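PDB 1TQX: D-ribulose-5-phosphate 3-epimerase, putative from Plasmodium falciparum, which probably catalyses the interconversion of D-ribulose 5-phosphate and D-xylulose 5-phosphate, using one divalent metal ion per subunit, here zinc. Local coordinates for residues D68-V73 against T90-A95; T141-T146 against N175-G180. All coordinates share one frame; numbering follows the deposited sequence.

Contact 1: D68-V73 against T90-A95. With ZN (zinc ion), chain D.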
ATOM      1  N   ASP A  68       6.612  -1.858  -3.395  1.00 19.25           N
ATOM      2  CA  ASP A  68       5.461  -0.988  -3.199  1.00 20.39           C
ATOM      3  C   ASP A  68       5.733  -0.045  -2.019  1.00 20.21           C
ATOM      4  O   ASP A  68       5.646  -0.434  -0.853  1.00 19.21           O
ATOM      5  CB  ASP A  68       4.234  -1.876  -2.968  1.00 19.68           C
ATOM      6  CG  ASP A  68       2.991  -1.099  -2.632  1.00 20.99           C
ATOM      7  OD1 ASP A  68       2.756  -0.026  -3.230  1.00 19.71           O
ATOM      8  OD2 ASP A  68       2.228  -1.593  -1.773  1.00 22.71           O
ATOM      9  N   VAL A  69       6.059   1.203  -2.343  1.00 20.13           N
ATOM     10  CA  VAL A  69       6.398   2.204  -1.333  1.00 19.85           C
ATOM     11  C   VAL A  69       5.248   3.129  -0.957  1.00 19.33           C
ATOM     12  O   VAL A  69       4.716   3.856  -1.798  1.00 19.40           O
ATOM     13  CB  VAL A  69       7.600   3.076  -1.795  1.00 19.18           C
ATOM     14  CG1 VAL A  69       8.076   3.950  -0.642  1.00 18.03           C
ATOM     15  CG2 VAL A  69       8.738   2.180  -2.294  1.00 16.42           C
ATOM     16  N   HIS A  70       4.873   3.099   0.320  1.00 18.92           N
ATOM     17  CA  HIS A  70       3.797   3.939   0.829  1.00 18.51           C
ATOM     18  C   HIS A  70       4.450   5.136   1.513  1.00 17.82           C
ATOM     19  O   HIS A  70       5.020   5.007   2.595  1.00 16.46           O
ATOM     20  CB  HIS A  70       2.944   3.154   1.835  1.00 19.79           C
ATOM     21  CG  HIS A  70       1.796   3.932   2.401  1.00 21.69           C
ATOM     22  ND1 HIS A  70       0.941   3.407   3.348  1.00 21.70           N
ATOM     23  CD2 HIS A  70       1.371   5.197   2.171  1.00 21.46           C
ATOM     24  CE1 HIS A  70       0.041   4.316   3.678  1.00 21.21           C
ATOM     25  NE2 HIS A  70       0.279   5.411   2.978  1.00 23.72           N
ATOM     26  N   LEU A  71       4.362   6.297   0.874  1.00 17.50           N
ATOM     27  CA  LEU A  71       4.960   7.517   1.398  1.00 18.36           C
ATOM     28  C   LEU A  71       4.057   8.282   2.360  1.00 18.79           C
ATOM     29  O   LEU A  71       3.254   9.110   1.942  1.00 17.69           O
ATOM     30  CB  LEU A  71       5.362   8.434   0.236  1.00 17.95           C
ATOM     31  CG  LEU A  71       6.375   7.832  -0.749  1.00 19.39           C
ATOM     32  CD1 LEU A  71       6.423   8.661  -2.033  1.00 17.57           C
ATOM     33  CD2 LEU A  71       7.744   7.767  -0.087  1.00 20.34           C
ATOM     34  N   MET A  72       4.174   7.986   3.650  1.00 17.61           N
ATOM     35  CA  MET A  72       3.396   8.698   4.663  1.00 19.77           C
ATOM     36  C   MET A  72       4.326   9.815   5.115  1.00 18.94           C
ATOM     37  O   MET A  72       4.814   9.823   6.245  1.00 17.23           O
ATOM     38  CB  MET A  72       3.057   7.778   5.838  1.00 20.56           C
ATOM     39  CG  MET A  72       1.973   6.762   5.509  1.00 22.67           C
ATOM     40  SD  MET A  72       1.682   5.545   6.814  1.00 26.50           S
ATOM     41  CE  MET A  72       2.679   4.184   6.229  1.00 29.46           C
ATOM     42  N   VAL A  73       4.566  10.756   4.208  1.00 18.82           N
ATOM     43  CA  VAL A  73       5.480  11.859   4.466  1.00 19.32           C
ATOM     44  C   VAL A  73       4.991  13.174   3.884  1.00 21.41           C
ATOM     45  O   VAL A  73       4.096  13.200   3.038  1.00 19.83           O
ATOM     46  CB  VAL A  73       6.848  11.592   3.813  1.00 18.80           C
ATOM     47  CG1 VAL A  73       7.445  10.284   4.330  1.00 18.93           C
ATOM     48  CG2 VAL A  73       6.681  11.533   2.288  1.00 19.87           C
ATOM     49  N   THR A  90       3.296   5.491  -3.636  1.00 21.08           N
ATOM     50  CA  THR A  90       1.963   5.908  -3.216  1.00 20.04           C
ATOM     51  C   THR A  90       2.078   7.089  -2.261  1.00 19.93           C
ATOM     52  O   THR A  90       2.705   6.981  -1.206  1.00 18.79           O
ATOM     53  CB  THR A  90       1.225   4.745  -2.501  1.00 20.56           C
ATOM     54  OG1 THR A  90       1.036   3.667  -3.425  1.00 19.50           O
ATOM     55  CG2 THR A  90      -0.137   5.201  -1.970  1.00 19.04           C
ATOM     56  N   PHE A  91       1.491   8.224  -2.633  1.00 19.81           N
ATOM     57  CA  PHE A  91       1.547   9.397  -1.768  1.00 20.27           C
ATOM     58  C   PHE A  91       0.162   9.681  -1.204  1.00 20.56           C
ATOM     59  O   PHE A  91      -0.834   9.138  -1.690  1.00 19.46           O
ATOM     60  CB  PHE A  91       2.085  10.618  -2.540  1.00 20.69           C
ATOM     61  CG  PHE A  91       1.201  11.079  -3.665  1.00 20.66           C
ATOM     62  CD1 PHE A  91       0.179  11.999  -3.436  1.00 22.61           C
ATOM     63  CD2 PHE A  91       1.407  10.616  -4.962  1.00 20.50           C
ATOM     64  CE1 PHE A  91      -0.626  12.453  -4.487  1.00 21.66           C
ATOM     65  CE2 PHE A  91       0.604  11.065  -6.018  1.00 21.46           C
ATOM     66  CZ  PHE A  91      -0.412  11.984  -5.776  1.00 21.57           C
ATOM     67  N   HIS A  92       0.100  10.514  -0.168  1.00 19.81           N
ATOM     68  CA  HIS A  92      -1.176  10.843   0.452  1.00 19.27           C
ATOM     69  C   HIS A  92      -1.866  12.066  -0.123  1.00 20.85           C
ATOM     70  O   HIS A  92      -1.248  13.104  -0.336  1.00 21.15           O
ATOM     71  CB  HIS A  92      -0.999  11.010   1.966  1.00 19.87           C
ATOM     72  CG  HIS A  92      -1.171   9.733   2.729  1.00 20.30           C
ATOM     73  ND1 HIS A  92      -2.402   9.290   3.166  1.00 19.86           N
ATOM     74  CD2 HIS A  92      -0.288   8.755   3.040  1.00 19.80           C
ATOM     75  CE1 HIS A  92      -2.271   8.092   3.705  1.00 20.69           C
ATOM     76  NE2 HIS A  92      -0.997   7.743   3.639  1.00 20.78           N
ATOM     77  N   PHE A  93      -3.163  11.915  -0.374  1.00 20.89           N
ATOM     78  CA  PHE A  93      -4.005  12.985  -0.897  1.00 21.37           C
ATOM     79  C   PHE A  93      -3.870  14.160   0.071  1.00 22.55           C
ATOM     80  O   PHE A  93      -3.784  15.317  -0.345  1.00 23.14           O
ATOM     81  CB  PHE A  93      -5.457  12.475  -0.957  1.00 21.36           C
ATOM     82  CG  PHE A  93      -6.461  13.460  -1.516  1.00 22.51           C
ATOM     83  CD1 PHE A  93      -6.310  14.003  -2.789  1.00 22.89           C
ATOM     84  CD2 PHE A  93      -7.608  13.776  -0.789  1.00 22.99           C
ATOM     85  CE1 PHE A  93      -7.294  14.841  -3.331  1.00 23.92           C
ATOM     86  CE2 PHE A  93      -8.594  14.611  -1.325  1.00 23.67           C
ATOM     87  CZ  PHE A  93      -8.433  15.140  -2.598  1.00 24.54           C
ATOM     88  N   GLU A  94      -3.823  13.848   1.366  1.00 21.74           N
ATOM     89  CA  GLU A  94      -3.714  14.873   2.400  1.00 23.08           C
ATOM     90  C   GLU A  94      -2.365  15.581   2.435  1.00 22.98           C
ATOM     91  O   GLU A  94      -2.275  16.728   2.872  1.00 25.13           O
ATOM     92  CB  GLU A  94      -4.001  14.276   3.786  1.00 22.72           C
ATOM     93  CG  GLU A  94      -5.353  13.573   3.905  1.00 23.21           C
ATOM     94  CD  GLU A  94      -5.299  12.129   3.449  1.00 23.64           C
ATOM     95  OE1 GLU A  94      -4.224  11.696   2.987  1.00 23.21           O
ATOM     96  OE2 GLU A  94      -6.324  11.422   3.554  1.00 22.86           O
ATOM     97  N   ALA A  95      -1.314  14.903   1.983  1.00 22.81           N
ATOM     98  CA  ALA A  95       0.018  15.500   1.985  1.00 23.71           C
ATOM     99  C   ALA A  95       0.083  16.688   1.022  1.00 23.18           C
ATOM    100  O   ALA A  95       0.915  17.582   1.186  1.00 25.22           O
ATOM    101  CB  ALA A  95       1.065  14.453   1.605  1.00 22.72           C
TER
HETATM  102 ZN    ZN D 900       1.283   1.269   4.121  1.00 23.78          ZN
HETATM  103  O   HOH W   1       0.810   1.472  -1.906  1.00 19.20           O
HETATM  104  O   HOH W   2       2.644  11.573   0.944  1.00 20.42           O
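A chi1 of -179° sets His70 CG beside the carbonyl carbon and carries the ring over the inward face toward His92, whose own chi1 of -89° turns its NE2 edge toward His70. The two imidazoles meet rim to rim between neighbouring parallel strands of a TIM barrel. His70 NE2 donates to His92 NE2 across 2.7 Å. The acceptor lies in the His70 ring plane, whereas the donor sits about 30° out of the plane of His92. On its far side the His92 ring gives its ND1 proton to Glu94 OE1, 3.0 Å away and near the ring plane, on the syn side of the carboxylate; this fixes the ring's rotation and leaves NE2 as the acceptor. Because His70 ND1 binds the zinc ion at 2.3 Å, the series zinc, His70, His92, Glu94 illustrates how second-shell residues position a first-shell ligand; the carboxylate would probably make His92 a stronger acceptor. Met72 CG lies over one face of the His70 ring, toward its rim. Behind the two rings the backbones pair in parallel register, Thr90 N donating to Val69 O and Leu71 N to Thr90 O. Where the strands part beyond Leu71, one water bridges them, donating to Leu71 O and Val73 O and accepting from His92 N. Asp68, whose OD2 is hydrogen-bonded to His36, does not bond Thr90 directly: a second water donates to Asp68 OD1 at 2.8 Å and accepts from Thr90 OG1 at 2.7 Å.

Contact 2: T141-T146 against N175-G180. With ZN (zinc ion), chain D.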
ATOM      1  N   THR A 141      -3.272   2.655  -8.375  1.00 21.40           N
ATOM      2  CA  THR A 141      -3.804   2.100  -7.136  1.00 21.95           C
ATOM      3  C   THR A 141      -4.286   3.158  -6.148  1.00 22.31           C
ATOM      4  O   THR A 141      -3.678   4.224  -6.020  1.00 22.34           O
ATOM      5  CB  THR A 141      -2.708   1.304  -6.379  1.00 22.49           C
ATOM      6  OG1 THR A 141      -2.097   0.349  -7.255  1.00 21.07           O
ATOM      7  CG2 THR A 141      -3.308   0.586  -5.164  1.00 22.62           C
ATOM      8  N   VAL A 142      -5.377   2.856  -5.452  1.00 22.18           N
ATOM      9  CA  VAL A 142      -5.887   3.733  -4.410  1.00 21.89           C
ATOM     10  C   VAL A 142      -5.729   2.912  -3.134  1.00 22.67           C
ATOM     11  O   VAL A 142      -6.229   1.791  -3.049  1.00 22.34           O
ATOM     12  CB  VAL A 142      -7.376   4.093  -4.585  1.00 23.42           C
ATOM     13  CG1 VAL A 142      -7.870   4.837  -3.346  1.00 21.57           C
ATOM     14  CG2 VAL A 142      -7.556   4.981  -5.806  1.00 23.97           C
ATOM     15  N   LEU A 143      -5.004   3.458  -2.165  1.00 21.80           N
ATOM     16  CA  LEU A 143      -4.774   2.767  -0.903  1.00 21.58           C
ATOM     17  C   LEU A 143      -5.743   3.315   0.143  1.00 21.47           C
ATOM     18  O   LEU A 143      -5.576   4.434   0.630  1.00 21.39           O
ATOM     19  CB  LEU A 143      -3.318   2.988  -0.451  1.00 22.85           C
ATOM     20  CG  LEU A 143      -2.720   2.158   0.695  1.00 22.53           C
ATOM     21  CD1 LEU A 143      -1.237   2.513   0.831  1.00 22.50           C
ATOM     22  CD2 LEU A 143      -3.443   2.429   1.997  1.00 26.32           C
ATOM     23  N   VAL A 144      -6.762   2.523   0.467  1.00 21.15           N
ATOM     24  CA  VAL A 144      -7.762   2.900   1.454  1.00 20.57           C
ATOM     25  C   VAL A 144      -7.259   2.472   2.833  1.00 20.79           C
ATOM     26  O   VAL A 144      -7.205   1.280   3.131  1.00 19.97           O
ATOM     27  CB  VAL A 144      -9.125   2.197   1.172  1.00 22.86           C
ATOM     28  CG1 VAL A 144     -10.120   2.503   2.287  1.00 24.18           C
ATOM     29  CG2 VAL A 144      -9.680   2.650  -0.174  1.00 21.11           C
ATOM     30  N   MET A 145      -6.866   3.437   3.661  1.00 20.92           N
ATOM     31  CA  MET A 145      -6.395   3.114   5.004  1.00 21.70           C
ATOM     32  C   MET A 145      -7.583   2.583   5.795  1.00 22.46           C
ATOM     33  O   MET A 145      -8.645   3.211   5.819  1.00 23.61           O
ATOM     34  CB  MET A 145      -5.847   4.353   5.720  1.00 19.49           C
ATOM     35  CG  MET A 145      -4.526   4.893   5.186  1.00 22.27           C
ATOM     36  SD  MET A 145      -3.180   3.680   5.226  1.00 26.98           S
ATOM     37  CE  MET A 145      -3.072   3.298   6.962  1.00 25.01           C
ATOM     38  N   THR A 146      -7.410   1.429   6.431  1.00 21.28           N
ATOM     39  CA  THR A 146      -8.482   0.856   7.238  1.00 22.74           C
ATOM     40  C   THR A 146      -8.152   1.040   8.717  1.00 24.97           C
ATOM     41  O   THR A 146      -8.772   0.433   9.595  1.00 24.09           O
ATOM     42  CB  THR A 146      -8.710  -0.634   6.909  1.00 21.20           C
ATOM     43  OG1 THR A 146      -7.454  -1.321   6.847  1.00 21.48           O
ATOM     44  CG2 THR A 146      -9.429  -0.770   5.567  1.00 24.27           C
ATOM     45  N   ASN A 175      -6.848  -0.716  -9.179  1.00 25.38           N
ATOM     46  CA  ASN A 175      -6.330  -1.563  -8.106  1.00 25.46           C
ATOM     47  C   ASN A 175      -6.757  -0.895  -6.800  1.00 24.22           C
ATOM     48  O   ASN A 175      -6.522   0.300  -6.600  1.00 23.29           O
ATOM     49  CB  ASN A 175      -4.795  -1.645  -8.158  1.00 24.98           C
ATOM     50  CG  ASN A 175      -4.288  -2.536  -9.285  1.00 27.04           C
ATOM     51  OD1 ASN A 175      -4.482  -3.754  -9.265  1.00 27.21           O
ATOM     52  ND2 ASN A 175      -3.630  -1.930 -10.272  1.00 23.09           N
ATOM     53  N   ILE A 176      -7.408  -1.657  -5.928  1.00 23.76           N
ATOM     54  CA  ILE A 176      -7.851  -1.125  -4.644  1.00 23.31           C
ATOM     55  C   ILE A 176      -7.103  -1.877  -3.555  1.00 22.51           C
ATOM     56  O   ILE A 176      -7.213  -3.096  -3.421  1.00 21.45           O
ATOM     57  CB  ILE A 176      -9.374  -1.273  -4.463  1.00 23.04           C
ATOM     58  CG1 ILE A 176     -10.101  -0.474  -5.555  1.00 23.31           C
ATOM     59  CG2 ILE A 176      -9.787  -0.752  -3.088  1.00 24.57           C
ATOM     60  CD1 ILE A 176     -11.606  -0.707  -5.614  1.00 24.77           C
ATOM     61  N   GLN A 177      -6.327  -1.124  -2.788  1.00 22.83           N
ATOM     62  CA  GLN A 177      -5.490  -1.670  -1.733  1.00 21.24           C
ATOM     63  C   GLN A 177      -6.023  -1.282  -0.350  1.00 21.54           C
ATOM     64  O   GLN A 177      -6.484  -0.159  -0.148  1.00 21.18           O
ATOM     65  CB  GLN A 177      -4.062  -1.136  -1.947  1.00 21.60           C
ATOM     66  CG  GLN A 177      -2.993  -1.684  -1.031  1.00 21.18           C
ATOM     67  CD  GLN A 177      -1.613  -1.178  -1.414  1.00 23.46           C
ATOM     68  OE1 GLN A 177      -1.427   0.018  -1.646  1.00 23.72           O
ATOM     69  NE2 GLN A 177      -0.637  -2.081  -1.475  1.00 19.77           N
ATOM     70  N   VAL A 178      -5.988  -2.223   0.590  1.00 20.93           N
ATOM     71  CA  VAL A 178      -6.453  -1.956   1.950  1.00 21.16           C
ATOM     72  C   VAL A 178      -5.253  -2.143   2.854  1.00 21.56           C
ATOM     73  O   VAL A 178      -4.430  -3.028   2.628  1.00 21.11           O
ATOM     74  CB  VAL A 178      -7.620  -2.887   2.368  1.00 21.03           C
ATOM     75  CG1 VAL A 178      -8.881  -2.465   1.624  1.00 21.81           C
ATOM     76  CG2 VAL A 178      -7.286  -4.339   2.065  1.00 22.87           C
ATOM     77  N   ASP A 179      -5.166  -1.322   3.891  1.00 22.68           N
ATOM     78  CA  ASP A 179      -3.996  -1.344   4.756  1.00 23.38           C
ATOM     79  C   ASP A 179      -4.350  -0.953   6.189  1.00 21.95           C
ATOM     80  O   ASP A 179      -4.816   0.158   6.435  1.00 21.25           O
ATOM     81  CB  ASP A 179      -2.994  -0.370   4.124  1.00 23.61           C
ATOM     82  CG  ASP A 179      -1.696  -0.233   4.889  1.00 27.79           C
ATOM     83  OD1 ASP A 179      -0.846   0.534   4.378  1.00 26.79           O
ATOM     84  OD2 ASP A 179      -1.508  -0.858   5.956  1.00 26.67           O
ATOM     85  N   GLY A 180      -4.129  -1.873   7.126  1.00 22.29           N
ATOM     86  CA  GLY A 180      -4.438  -1.602   8.520  1.00 23.09           C
ATOM     87  C   GLY A 180      -5.348  -2.643   9.147  1.00 23.57           C
ATOM     88  O   GLY A 180      -6.561  -2.637   8.933  1.00 23.69           O
TER
HETATM   89 ZN    ZN D 900       1.283   1.269   4.121  1.00 23.78          ZN
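Thr146 OG1 donates to Gly180 O at 2.6 Å, the shortest polar bond of the contact, just beyond the ends of the two strands, with the hydroxyl tilted 16° from the carbonyl plane. The threonine's first torsion (chi1 46°) holds OG1 between its backbone N and carbonyl carbon, facing segment 175-180, while its own N donates to Asp179 O at 2.9 Å from above that carbonyl's plane. These bonds lie at the C-terminal ends of the two strands of a beta-alpha-beta crossover of the TIM barrel, in which strand 141-145 returns through helix 161-170 to the parallel strand 175-179. Farther back the ladder is regular: Gln177 N donates to Val142 O, and Val144 N to Gln177 O, but Asp179 N to Val144 O is weak at 3.4 Å. Val142, Val144 and Ile176 face outward onto Leu167 of the helix. The opposite face looks into the barrel, where Gln177 NE2 is taken up by Asp68 while OE1 lies against Leu143 CG. Leu143 CD2 packs against Asp179 CB at 3.5 Å. Met145, bent at chi2 and chi3, runs alongside Asp179, its SD 4.0 Å from Asp179 OD1. Asp179 binds the zinc ion through OD1 alone, at 2.3 Å, with OD2 4.0 Å from the metal; the residue is the predicted proton donor of the epimerisation.

How the contacts relate
The zinc ion unites two strand pairs from different parts of one barrel: contact 1 supplies His70, contact 2 supplies Asp179, and His36 and Asp38 of strand 34-40 complete the site. The contact centres lie about 11 Å apart, yet their inward side chains meet across the barrel interior. His70 ND1 and Asp179 OD1 come within 3.5 Å of each other as fellow ligands. Contact 2 also packs against the imidazole, with Leu143 CD1 3.4 Å from His70 ND1 and Met145 SD 3.6 Å from His70 CE1. Deeper in the barrel, a probable hydrogen bond of 2.9 Å runs from Gln177 NE2 to Asp68 OD2, linking contact 2 to a residue that sits behind a zinc ligand.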